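Local coordinates for protein phospho-2-dehydro-3-deoxyheptonate aldolase (PDB 3TQK) that probably catalyses the condensation of phosphoenolpyruvate with D-erythrose 4-phosphate to give DAHP, the first step toward chorismate and the aromatic amino acids, at residues A[13-16]-A[17-20]. Numbering follows the deposited sequence.
Sequences LIPA and EVLI
Ile14 and Val18 meet where an extended segment turns into a helix, and the fit is that of a methyl knob in a shallow notch. The knob is CG2 of Ile14, which comes within 3.5 Å of Val18 CB and almost as near to Val18 CG1, with Val18 CG2 a little farther off. It therefore lies against the branch point of the valine rather than against one methyl alone, the two side chains meeting at a slant. With CG1 turned beside the backbone N (chi1 -52°), the CG2 branch of Ile14 is left anti to that N and faces the helix. The hollow has a looser second wall in Leu19, whose CD2 stands 4.2 Å from the same Ile14 CG2. Beside this notch the ring of Pro15 touches Val18 more lightly, CG to CG2.

Pro15 occupies the N-cap position of helix 16-22, and its carbonyl oxygen accepts the amide of Val18 (N to O 3.0 Å), a bent bond at 145° whose donor lies well above the carbonyl plane. One residue on, Ala16 O takes the amide of Ile20 at 2.8 Å, N to O, nearly in line with the carbonyl, the i to i+4 bond of an alpha-helix. Around that oxygen Ile20 closes in: its CG1 approaches Ala16 O to 3.2 Å, and its CD1 lies 4.2 Å from Ala16 CB.

Helix 16-22 belongs to the N-terminal extension ahead of the TIM barrel, far from the manganese site, and helix 27-45 separates it from the first barrel strand, 51-56. Leu19 and Ile20 lean on Arg121 and Arg124 of helix 116-132, while Asn117 and Tyr149 hydrogen-bond the backbone N and O of Ile14, respectively.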
loop_
_atom_site.group_PDB
_atom_site.type_symbol
_atom_site.label_atom_id
_atom_site.label_comp_id
_atom_site.label_asym_id
_atom_site.label_seq_id
_atom_site.Cartn_x
_atom_site.Cartn_y
_atom_site.Cartn_z
ATOM N N LEU A 13 -10.545 17.521 10.628
ATOM C CA LEU A 13 -9.087 17.548 10.536
ATOM C C LEU A 13 -8.656 18.980 10.186
ATOM O O LEU A 13 -9.200 19.575 9.262
ATOM C CB LEU A 13 -8.611 16.590 9.451
ATOM C CG LEU A 13 -7.097 16.407 9.333
ATOM C CD1 LEU A 13 -6.514 15.779 10.587
ATOM C CD2 LEU A 13 -6.750 15.562 8.101
ATOM N N ILE A 14 -7.688 19.527 10.925
ATOM C CA ILE A 14 -7.174 20.862 10.647
ATOM C C ILE A 14 -6.155 20.765 9.504
ATOM O O ILE A 14 -5.212 19.973 9.595
ATOM C CB ILE A 14 -6.485 21.501 11.882
ATOM C CG1 ILE A 14 -7.386 21.451 13.121
ATOM C CG2 ILE A 14 -6.145 22.955 11.602
ATOM C CD1 ILE A 14 -8.743 22.113 12.943
ATOM N N PRO A 15 -6.342 21.563 8.426
ATOM C CA PRO A 15 -5.443 21.477 7.271
ATOM C C PRO A 15 -4.038 21.943 7.577
ATOM O O PRO A 15 -3.838 22.735 8.495
ATOM C CB PRO A 15 -6.097 22.371 6.223
ATOM C CG PRO A 15 -7.095 23.181 6.923
ATOM C CD PRO A 15 -7.463 22.484 8.188
ATOM N N ALA A 16 -3.079 21.441 6.807
ATOM C CA ALA A 16 -1.657 21.710 7.027
ATOM C C ALA A 16 -1.372 23.193 7.013
ATOM O O ALA A 16 -0.517 23.667 7.763
ATOM C CB ALA A 16 -0.802 20.989 5.977
ATOM N N GLU A 17 -2.081 23.920 6.154
ATOM C CA GLU A 17 -2.015 25.388 6.100
ATOM C C GLU A 17 -1.936 26.019 7.477
ATOM O O GLU A 17 -1.154 26.941 7.730
ATOM C CB GLU A 17 -3.318 25.940 5.518
ATOM C CG GLU A 17 -3.283 26.353 4.093
ATOM C CD GLU A 17 -4.602 26.968 3.669
ATOM O OE1 GLU A 17 -5.613 26.836 4.410
ATOM O OE2 GLU A 17 -4.622 27.582 2.585
ATOM N N VAL A 18 -2.848 25.566 8.331
ATOM C CA VAL A 18 -3.052 26.185 9.625
ATOM C C VAL A 18 -1.858 25.850 10.511
ATOM O O VAL A 18 -1.292 26.732 11.140
ATOM C CB VAL A 18 -4.387 25.727 10.250
ATOM C CG1 VAL A 18 -4.496 26.204 11.669
ATOM C CG2 VAL A 18 -5.572 26.241 9.405
ATOM N N LEU A 19 -1.443 24.588 10.517
ATOM C CA LEU A 19 -0.299 24.193 11.331
ATOM C C LEU A 19 0.988 24.833 10.843
ATOM O O LEU A 19 1.879 25.097 11.639
ATOM C CB LEU A 19 -0.131 22.673 11.379
ATOM C CG LEU A 19 -1.332 21.842 11.832
ATOM C CD1 LEU A 19 -0.879 20.460 12.372
ATOM C CD2 LEU A 19 -2.164 22.585 12.827
ATOM N N ILE A 20 1.090 25.060 9.536
ATOM C CA ILE A 20 2.237 25.761 8.956
ATOM C C ILE A 20 2.272 27.224 9.386
ATOM O O ILE A 20 3.339 27.751 9.664
ATOM C CB ILE A 20 2.280 25.616 7.404
ATOM C CG1 ILE A 20 2.597 24.154 7.039
ATOM C CG2 ILE A 20 3.347 26.559 6.773
ATOM C CD1 ILE A 20 2.302 23.762 5.603
#